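Local structure of oxidized polyvinyl alcohol hydrolase (Sphingopyxis, 3WLA) at residues H285-Q289 / V290-A294; P94-A98 / G99-G103; W245-G248 / P249-L253. The protein catalyses the hydrolysis of beta-diketones, including oxidized polyvinyl alcohol and 4,6-nonanedione, acting in the second step of polyvinyl alcohol breakdown. One frame throughout, in Å; residues are numbered along the deposited sequence.

Interaction 1. Residues H285-Q289 / V290-A294; sequences HMWPQ and VNTDA
Thr292 meets Pro288 with its hydroxyl and Trp287 with its methyl, at the point where the loop that follows strand 274-280 in this alpha/beta-hydrolase enters helix 292-304. The first torsion of Thr292 (chi1 -62°) sets OG1 beside the residue's own backbone N, facing back along the loop, and from there OG1 donates to Pro288 O at 2.7 Å. The donor is tilted 18° from the plane of that carbonyl. Because Thr292 belongs to the first turn of the helix, the bond ties that turn to the loop four residues earlier. The other branch of Thr292, CG2, lies 4.0 Å from Trp287 CD1; it approaches the indole obliquely, and the two side chains cross at about a right angle. Replacing Thr292 with an alanine would probably leave Pro288 O without this donor and open a gap beside Trp287 CD1. Pro288 covers part of one indole face: its CD lies 3.4 Å above the Trp287 ring plane, displaced toward the rim. The indole NE1 is held by Asn296 OD1, further along the helix. Upstream, His285 bonds Ser162 OG through NE2 and Asp243 OD1 through ND1, a geometry consistent with a charge-relay triad, and the side chain of Trp287 lies about 8 Å from that of Ser162. Gln289 braces the loop from within. Its chain bends at chi2, which folds the amide back so that NE2, also bonded to Arg68 O, donates to Trp287 O at 2.9 Å with an N-H...O angle of 154°, the acceptor lying close to the amide plane of Gln289.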
ATOM      1  N   HIS A 285      11.254   9.129  -5.862  1.00 21.70           N
ATOM      2  CA  HIS A 285      10.641   7.806  -5.710  1.00 21.82           C
ATOM      3  C   HIS A 285      11.415   6.939  -4.698  1.00 21.13           C
ATOM      4  O   HIS A 285      12.347   6.226  -5.094  1.00 21.77           O
ATOM      5  CB  HIS A 285      10.612   7.103  -7.083  1.00 22.43           C
ATOM      6  CG  HIS A 285       9.735   5.899  -7.128  1.00 22.17           C
ATOM      7  ND1 HIS A 285       8.365   5.971  -6.959  1.00 23.23           N
ATOM      8  CD2 HIS A 285      10.029   4.574  -7.234  1.00 23.29           C
ATOM      9  CE1 HIS A 285       7.855   4.749  -6.948  1.00 24.87           C
ATOM     10  NE2 HIS A 285       8.841   3.882  -7.109  1.00 21.38           N
ATOM     11  N   MET A 286      11.024   7.010  -3.429  1.00 18.72           N
ATOM     12  CA  MET A 286      11.656   6.238  -2.348  1.00 19.15           C
ATOM     13  C   MET A 286      10.872   6.627  -1.154  1.00 20.93           C
ATOM     14  O   MET A 286      10.011   7.465  -1.266  1.00 22.50           O
ATOM     15  CB  MET A 286      13.127   6.640  -2.173  1.00 20.38           C
ATOM     16  CG  MET A 286      13.336   8.114  -1.883  1.00 20.67           C
ATOM     17  SD  MET A 286      15.120   8.621  -1.861  1.00 24.02           S
ATOM     18  CE  MET A 286      15.463   8.357  -3.532  1.00 18.64           C
ATOM     19  N   TRP A 287      11.139   6.051   0.004  1.00 20.51           N
ATOM     20  CA  TRP A 287      10.381   6.439   1.183  1.00 22.79           C
ATOM     21  C   TRP A 287      10.553   7.926   1.445  1.00 22.68           C
ATOM     22  O   TRP A 287      11.623   8.459   1.206  1.00 23.70           O
ATOM     23  CB  TRP A 287      10.880   5.658   2.415  1.00 20.14           C
ATOM     24  CG  TRP A 287       9.862   5.645   3.486  1.00 22.34           C
ATOM     25  CD1 TRP A 287       9.717   6.576   4.478  1.00 20.32           C
ATOM     26  CD2 TRP A 287       8.732   4.737   3.610  1.00 21.25           C
ATOM     27  NE1 TRP A 287       8.558   6.306   5.191  1.00 21.76           N
ATOM     28  CE2 TRP A 287       7.950   5.190   4.682  1.00 20.26           C
ATOM     29  CE3 TRP A 287       8.314   3.590   2.914  1.00 18.74           C
ATOM     30  CZ2 TRP A 287       6.781   4.533   5.089  1.00 20.20           C
ATOM     31  CZ3 TRP A 287       7.147   2.933   3.322  1.00 16.47           C
ATOM     32  CH2 TRP A 287       6.402   3.402   4.405  1.00 17.45           C
ATOM     33  N   PRO A 288       9.503   8.622   1.925  1.00 23.18           N
ATOM     34  CA  PRO A 288       9.566  10.092   2.232  1.00 23.26           C
ATOM     35  C   PRO A 288      10.862  10.378   2.988  1.00 23.33           C
ATOM     36  O   PRO A 288      11.084   9.815   4.079  1.00 21.77           O
ATOM     37  CB  PRO A 288       8.340  10.294   3.105  1.00 23.30           C
ATOM     38  CG  PRO A 288       7.345   9.497   2.350  1.00 23.21           C
ATOM     39  CD  PRO A 288       8.102   8.186   1.865  1.00 22.06           C
ATOM     40  N   GLN A 289      11.702  11.254   2.423  1.00 23.04           N
ATOM     41  CA  GLN A 289      13.017  11.537   3.005  1.00 23.09           C
ATOM     42  C   GLN A 289      13.134  12.756   3.919  1.00 24.45           C
ATOM     43  O   GLN A 289      14.066  12.832   4.712  1.00 25.37           O
ATOM     44  CB  GLN A 289      14.045  11.677   1.852  1.00 23.29           C
ATOM     45  CG  GLN A 289      14.142  10.434   1.002  1.00 22.15           C
ATOM     46  CD  GLN A 289      15.008   9.373   1.668  1.00 22.57           C
ATOM     47  OE1 GLN A 289      16.140   9.639   2.040  1.00 22.59           O
ATOM     48  NE2 GLN A 289      14.487   8.170   1.803  1.00 21.23           N
ATOM     49  N   VAL A 290      12.248  13.733   3.778  1.00 24.11           N
ATOM     50  CA  VAL A 290      12.306  14.978   4.614  1.00 22.83           C
ATOM     51  C   VAL A 290      11.503  14.778   5.881  1.00 23.59           C
ATOM     52  O   VAL A 290      10.316  14.421   5.802  1.00 25.53           O
ATOM     53  CB  VAL A 290      11.704  16.207   3.844  1.00 21.88           C
ATOM     54  CG1 VAL A 290      11.844  17.589   4.715  1.00 20.96           C
ATOM     55  CG2 VAL A 290      12.294  16.313   2.483  1.00 22.30           C
ATOM     56  N   ASN A 291      12.121  14.999   7.032  1.00 24.15           N
ATOM     57  CA  ASN A 291      11.443  14.831   8.327  1.00 26.56           C
ATOM     58  C   ASN A 291      10.763  13.473   8.412  1.00 26.53           C
ATOM     59  O   ASN A 291       9.585  13.341   8.823  1.00 24.59           O
ATOM     60  CB  ASN A 291      10.426  15.950   8.506  1.00 26.72           C
ATOM     61  CG  ASN A 291      11.113  17.287   8.658  1.00 29.76           C
ATOM     62  OD1 ASN A 291      12.108  17.370   9.381  1.00 30.25           O
ATOM     63  ND2 ASN A 291      10.625  18.318   7.974  1.00 28.48           N
ATOM     64  N   THR A 292      11.522  12.456   8.028  1.00 25.44           N
ATOM     65  CA  THR A 292      10.941  11.114   7.919  1.00 24.04           C
ATOM     66  C   THR A 292      10.138  10.626   9.091  1.00 23.87           C
ATOM     67  O   THR A 292       8.961  10.230   8.943  1.00 23.65           O
ATOM     68  CB  THR A 292      12.034  10.069   7.561  1.00 25.21           C
ATOM     69  OG1 THR A 292      12.587  10.412   6.286  1.00 23.16           O
ATOM     70  CG2 THR A 292      11.433   8.654   7.491  1.00 21.30           C
ATOM     71  N   ASP A 293      10.763  10.639  10.253  1.00 23.91           N
ATOM     72  CA  ASP A 293      10.122  10.125  11.436  1.00 23.85           C
ATOM     73  C   ASP A 293       8.865  10.910  11.748  1.00 25.62           C
ATOM     74  O   ASP A 293       7.829  10.347  12.049  1.00 25.17           O
ATOM     75  CB  ASP A 293      11.100  10.171  12.608  1.00 25.74           C
ATOM     76  CG  ASP A 293      12.164   9.031  12.558  1.00 27.06           C
ATOM     77  OD1 ASP A 293      12.058   8.105  11.740  1.00 30.11           O
ATOM     78  OD2 ASP A 293      13.115   9.076  13.340  1.00 26.85           O
ATOM     79  N   ALA A 294       8.950  12.226  11.623  1.00 27.36           N
ATOM     80  CA  ALA A 294       7.814  13.064  11.928  1.00 27.93           C
ATOM     81  C   ALA A 294       6.672  12.822  10.937  1.00 28.11           C
ATOM     82  O   ALA A 294       5.513  12.774  11.335  1.00 27.63           O
ATOM     83  CB  ALA A 294       8.244  14.525  11.895  1.00 27.73           C
TER

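Interaction 2. Residues P94-A98 / G99-G103; sequences PNLGA and GACNG
Ala98 O accepts a hydrogen bond from Cys101 N at 2.8 Å, and this bond closes a tight reversal of the chain. It is bent rather than straight, with an N-H...O angle of 131°. Spanning residue i to i+3, with the backbone of Gly99 and Ala100 at its two corners, it fits a type II' beta turn. Gly99 takes the first corner with a positive phi of 53°, a conformation that glycine adopts readily. Steric evidence points the same way, since a beta carbon there would stand 3.0 Å from Ala98 O and 3.1 Å from Leu96 CD2. The next bond, Asn102 N to Gly99 O at 3.2 Å, carries the coil on into the short 3-10 segment 100-101, and an inverse gamma turn centred on Asn102 follows, its Gly103 N to Cys101 O bond being weak.

Side chains add modest contacts around this turn. The backbone of the turn brings Cys101 CB against Ala98 O, and with SG beside the backbone N of Cys101 (chi1 -65°) that sulfur lies 4.4 Å from Leu96 CD2. Leu96 spreads its two methyls along the turn, CD1 reaching Gly99 CA at 4.4 Å. On another flank, Ala98 CB and Asn102 CB face one another at 4.2 Å.

The disulfide from Cys101 to Cys89 pins the turn to an earlier part of the same long loop, and Gly97 O accepts a hydrogen bond from Arg87 NH2 nearby. That loop joins strand 81-85 to helix 133-145 over the protein surface; Asn95 OD1 bonds Asn61 ND2 in helix 60-65, while Ala98 and Asn102 rest on Val57 and Thr56, beyond strand 47-53.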
ATOM      1  N   PRO A  94      14.191 -11.597   5.300  1.00 26.10           N
ATOM      2  CA  PRO A  94      13.872 -10.166   5.500  1.00 24.63           C
ATOM      3  C   PRO A  94      14.980  -9.212   5.182  1.00 24.11           C
ATOM      4  O   PRO A  94      14.786  -7.999   5.158  1.00 22.72           O
ATOM      5  CB  PRO A  94      13.447 -10.092   6.965  1.00 26.21           C
ATOM      6  CG  PRO A  94      14.373 -11.155   7.636  1.00 24.86           C
ATOM      7  CD  PRO A  94      14.455 -12.286   6.585  1.00 26.19           C
ATOM      8  N   ASN A  95      16.162  -9.766   4.961  1.00 22.73           N
ATOM      9  CA  ASN A  95      17.332  -8.993   4.599  1.00 23.70           C
ATOM     10  C   ASN A  95      17.592  -8.959   3.086  1.00 22.75           C
ATOM     11  O   ASN A  95      18.554  -8.347   2.639  1.00 26.40           O
ATOM     12  CB  ASN A  95      18.547  -9.574   5.363  1.00 26.59           C
ATOM     13  CG  ASN A  95      18.410  -9.315   6.851  1.00 29.63           C
ATOM     14  OD1 ASN A  95      18.177  -8.175   7.233  1.00 29.57           O
ATOM     15  ND2 ASN A  95      18.487 -10.346   7.675  1.00 29.28           N
ATOM     16  N   LEU A  96      16.759  -9.639   2.311  1.00 22.30           N
ATOM     17  CA  LEU A  96      16.940  -9.640   0.874  1.00 24.61           C
ATOM     18  C   LEU A  96      16.300  -8.350   0.305  1.00 22.74           C
ATOM     19  O   LEU A  96      15.103  -8.113   0.487  1.00 20.57           O
ATOM     20  CB  LEU A  96      16.250 -10.840   0.223  1.00 26.38           C
ATOM     21  CG  LEU A  96      16.447 -10.719  -1.295  1.00 30.30           C
ATOM     22  CD1 LEU A  96      17.900 -11.189  -1.660  1.00 33.62           C
ATOM     23  CD2 LEU A  96      15.412 -11.551  -2.005  1.00 31.70           C
ATOM     24  N   GLY A  97      17.114  -7.605  -0.412  1.00 22.23           N
ATOM     25  CA  GLY A  97      16.720  -6.335  -1.016  1.00 24.52           C
ATOM     26  C   GLY A  97      16.011  -6.507  -2.361  1.00 25.06           C
ATOM     27  O   GLY A  97      14.798  -6.323  -2.481  1.00 23.92           O
ATOM     28  N   ALA A  98      16.761  -6.871  -3.382  1.00 25.98           N
ATOM     29  CA  ALA A  98      16.154  -7.036  -4.684  1.00 26.60           C
ATOM     30  C   ALA A  98      16.081  -8.516  -5.122  1.00 25.10           C
ATOM     31  O   ALA A  98      15.000  -9.099  -5.125  1.00 26.97           O
ATOM     32  CB  ALA A  98      16.908  -6.169  -5.721  1.00 25.13           C
ATOM     33  N   GLY A  99      17.205  -9.099  -5.510  1.00 25.40           N
ATOM     34  CA  GLY A  99      17.171 -10.499  -5.924  1.00 24.98           C
ATOM     35  C   GLY A  99      16.132 -10.802  -7.002  1.00 24.32           C
ATOM     36  O   GLY A  99      15.961 -10.028  -7.959  1.00 23.50           O
ATOM     37  N   ALA A 100      15.447 -11.925  -6.845  1.00 22.99           N
ATOM     38  CA  ALA A 100      14.412 -12.353  -7.797  1.00 25.22           C
ATOM     39  C   ALA A 100      13.237 -11.395  -7.762  1.00 24.95           C
ATOM     40  O   ALA A 100      12.370 -11.382  -8.658  1.00 25.17           O
ATOM     41  CB  ALA A 100      13.955 -13.813  -7.468  1.00 25.90           C
ATOM     42  N   CYS A 101      13.169 -10.580  -6.719  1.00 24.29           N
ATOM     43  CA  CYS A 101      12.054  -9.640  -6.680  1.00 24.61           C
ATOM     44  C   CYS A 101      12.088  -8.623  -7.837  1.00 25.06           C
ATOM     45  O   CYS A 101      11.037  -8.188  -8.304  1.00 25.17           O
ATOM     46  CB  CYS A 101      12.048  -8.908  -5.324  1.00 27.10           C
ATOM     47  SG  CYS A 101      11.724 -10.084  -3.947  1.00 28.06           S
ATOM     48  N   ASN A 102      13.274  -8.251  -8.304  1.00 22.66           N
ATOM     49  CA  ASN A 102      13.371  -7.234  -9.354  1.00 23.70           C
ATOM     50  C   ASN A 102      13.134  -7.930 -10.687  1.00 24.23           C
ATOM     51  O   ASN A 102      14.072  -8.347 -11.393  1.00 23.80           O
ATOM     52  CB  ASN A 102      14.744  -6.587  -9.288  1.00 23.91           C
ATOM     53  CG  ASN A 102      14.910  -5.411 -10.256  1.00 25.82           C
ATOM     54  OD1 ASN A 102      13.949  -4.868 -10.795  1.00 26.92           O
ATOM     55  ND2 ASN A 102      16.155  -5.007 -10.451  1.00 27.03           N
ATOM     56  N   GLY A 103      11.867  -8.099 -11.023  1.00 24.28           N
ATOM     57  CA  GLY A 103      11.610  -8.754 -12.276  1.00 23.30           C
ATOM     58  C   GLY A 103      10.171  -8.570 -12.682  1.00 25.11           C
ATOM     59  O   GLY A 103       9.323  -8.153 -11.857  1.00 22.35           O
TER

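Interaction 3. Residues W245-G248 / P249-L253; sequences WDCG and PPLGL
Asp246 and Leu253 form a non-hydrogen-bonded antiparallel pair where the strands of a beta hairpin run into its loop, their CA atoms 4.0 Å apart and their side chains on the same face. Two backbone hydrogen bonds close the loop beyond them. Cys247 N donates to Gly252 O at 3.1 Å, and Gly252 N donates to Gly248 O at 2.8 Å. In both, the donor stands above the carbonyl plane and off the lone pairs. The peptide bond between Pro249 and Pro250 is cis. Water supplies a further link, donating to Gly248 O at 2.6 Å and accepting a hydrogen bond from Leu251 N at 3.2 Å, so two donors grip Gly248 O.

Asp246 adds a side-chain bond of its own. With Asp246 CG anti to that residue's N (chi1 -177°), Asp246 OD1 accepts Gly248 N-H at 3.0 Å in a nearly straight bond (N-H...O angle 171°), closing an Asx turn.

Apolar contact is slight: Cys247 SG lies 3.6 Å from Leu251 CB. At 3.4 Å, Leu253 CD1 sets a methyl against the backbone Trp245 O.

The hairpin joins strand 244-246 to strand 253-256, a two-stranded sheet separate from the main one. Leu253 rests on Phe201 and Arg205 of helix 201-210, while the Trp245 side chain touches Ser162 and lies beside a bound sulfate, which places the base of the hairpin next to the presumed active site.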
ATOM      1  N   TRP A 245       9.837   5.794 -12.210  1.00 29.55           N
ATOM      2  CA  TRP A 245      10.592   4.554 -12.112  1.00 32.34           C
ATOM      3  C   TRP A 245      11.187   4.265 -13.484  1.00 33.32           C
ATOM      4  O   TRP A 245      10.476   4.066 -14.492  1.00 30.70           O
ATOM      5  CB  TRP A 245       9.719   3.410 -11.657  1.00 37.53           C
ATOM      6  CG  TRP A 245      10.393   2.136 -11.857  1.00 44.50           C
ATOM      7  CD1 TRP A 245      10.630   1.495 -13.050  1.00 47.30           C
ATOM      8  CD2 TRP A 245      10.967   1.338 -10.859  1.00 47.23           C
ATOM      9  NE1 TRP A 245      11.322   0.340 -12.843  1.00 49.77           N
ATOM     10  CE2 TRP A 245      11.545   0.213 -11.501  1.00 48.25           C
ATOM     11  CE3 TRP A 245      11.059   1.456  -9.473  1.00 46.45           C
ATOM     12  CZ2 TRP A 245      12.202  -0.785 -10.807  1.00 49.78           C
ATOM     13  CZ3 TRP A 245      11.693   0.492  -8.805  1.00 49.01           C
ATOM     14  CH2 TRP A 245      12.271  -0.638  -9.457  1.00 50.26           C
ATOM     15  N   ASP A 246      12.519   4.240 -13.515  1.00 33.05           N
ATOM     16  CA  ASP A 246      13.252   4.064 -14.753  1.00 33.66           C
ATOM     17  C   ASP A 246      14.308   3.026 -14.446  1.00 35.20           C
ATOM     18  O   ASP A 246      15.112   3.246 -13.563  1.00 37.06           O
ATOM     19  CB  ASP A 246      13.899   5.405 -15.097  1.00 33.80           C
ATOM     20  CG  ASP A 246      14.640   5.388 -16.409  1.00 34.32           C
ATOM     21  OD1 ASP A 246      15.093   4.311 -16.843  1.00 34.22           O
ATOM     22  OD2 ASP A 246      14.779   6.477 -16.989  1.00 37.57           O
ATOM     23  N   CYS A 247      14.319   1.909 -15.155  1.00 33.83           N
ATOM     24  CA  CYS A 247      15.284   0.890 -14.862  1.00 34.86           C
ATOM     25  C   CYS A 247      16.382   0.711 -15.906  1.00 33.58           C
ATOM     26  O   CYS A 247      17.063  -0.312 -15.930  1.00 32.66           O
ATOM     27  CB  CYS A 247      14.569  -0.427 -14.626  1.00 36.92           C
ATOM     28  SG  CYS A 247      13.579  -0.921 -16.044  1.00 40.14           S
ATOM     29  N   GLY A 248      16.582   1.714 -16.743  1.00 31.15           N
ATOM     30  CA  GLY A 248      17.610   1.576 -17.735  1.00 31.30           C
ATOM     31  C   GLY A 248      17.098   0.754 -18.902  1.00 30.92           C
ATOM     32  O   GLY A 248      16.063   0.069 -18.799  1.00 28.21           O
ATOM     33  N   PRO A 249      17.840   0.794 -20.015  1.00 32.25           N
ATOM     34  CA  PRO A 249      17.590   0.108 -21.286  1.00 32.29           C
ATOM     35  C   PRO A 249      17.504  -1.367 -20.990  1.00 32.48           C
ATOM     36  O   PRO A 249      18.218  -1.869 -20.092  1.00 31.51           O
ATOM     37  CB  PRO A 249      18.826   0.448 -22.126  1.00 34.63           C
ATOM     38  CG  PRO A 249      19.301   1.791 -21.531  1.00 33.49           C
ATOM     39  CD  PRO A 249      19.131   1.511 -20.054  1.00 32.21           C
ATOM     40  N   PRO A 250      16.661  -2.093 -21.751  1.00 30.51           N
ATOM     41  CA  PRO A 250      15.827  -1.569 -22.846  1.00 29.43           C
ATOM     42  C   PRO A 250      14.467  -0.975 -22.415  1.00 29.94           C
ATOM     43  O   PRO A 250      13.831  -0.168 -23.169  1.00 29.20           O
ATOM     44  CB  PRO A 250      15.663  -2.790 -23.741  1.00 26.83           C
ATOM     45  CG  PRO A 250      15.569  -3.930 -22.743  1.00 26.60           C
ATOM     46  CD  PRO A 250      16.610  -3.573 -21.695  1.00 30.72           C
ATOM     47  N   LEU A 251      14.023  -1.339 -21.211  1.00 27.36           N
ATOM     48  CA  LEU A 251      12.724  -0.876 -20.708  1.00 27.76           C
ATOM     49  C   LEU A 251      12.645   0.618 -20.473  1.00 27.74           C
ATOM     50  O   LEU A 251      11.616   1.276 -20.778  1.00 26.61           O
ATOM     51  CB  LEU A 251      12.396  -1.561 -19.378  1.00 29.92           C
ATOM     52  CG  LEU A 251      11.459  -2.715 -19.459  1.00 32.71           C
ATOM     53  CD1 LEU A 251      11.090  -3.150 -18.039  1.00 34.28           C
ATOM     54  CD2 LEU A 251      10.196  -2.248 -20.217  1.00 33.66           C
ATOM     55  N   GLY A 252      13.707   1.153 -19.889  1.00 26.54           N
ATOM     56  CA  GLY A 252      13.737   2.569 -19.589  1.00 28.10           C
ATOM     57  C   GLY A 252      12.667   3.035 -18.582  1.00 28.92           C
ATOM     58  O   GLY A 252      12.378   2.395 -17.560  1.00 25.54           O
ATOM     59  N   LEU A 253      12.107   4.202 -18.870  1.00 29.07           N
ATOM     60  CA  LEU A 253      11.082   4.766 -18.028  1.00 29.86           C
ATOM     61  C   LEU A 253       9.818   3.945 -18.181  1.00 30.02           C
ATOM     62  O   LEU A 253       9.208   3.922 -19.243  1.00 31.07           O
ATOM     63  CB  LEU A 253      10.806   6.187 -18.483  1.00 29.26           C
ATOM     64  CG  LEU A 253       9.696   6.924 -17.737  1.00 29.69           C
ATOM     65  CD1 LEU A 253       9.986   7.005 -16.185  1.00 27.52           C
ATOM     66  CD2 LEU A 253       9.637   8.307 -18.335  1.00 28.82           C
TER
HETATM   67  O   HOH W   1      15.645  -2.464 -18.695  1.00 32.81           O

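Overall arrangement
The three contacts follow one another in series, with none nested or crossed. Interaction 2 comes first, closing a turn in the long loop between strand 81-85 and helix 133-145. Interaction 3 follows, closing the hairpin between strands 244-246 and 253-256. Interaction 1 comes last, ordering the loop from strand 274-280 into helix 292-304. Interactions 1 and 3 meet where His285 CD2 packs 4.0 Å from Trp245 CE3, close to Ser162. Segments 94-103 and 245-253 approach to about 4 Å between nearest atoms without touching, whereas interactions 1 and 2 stay about 11 Å apart at their nearest atoms.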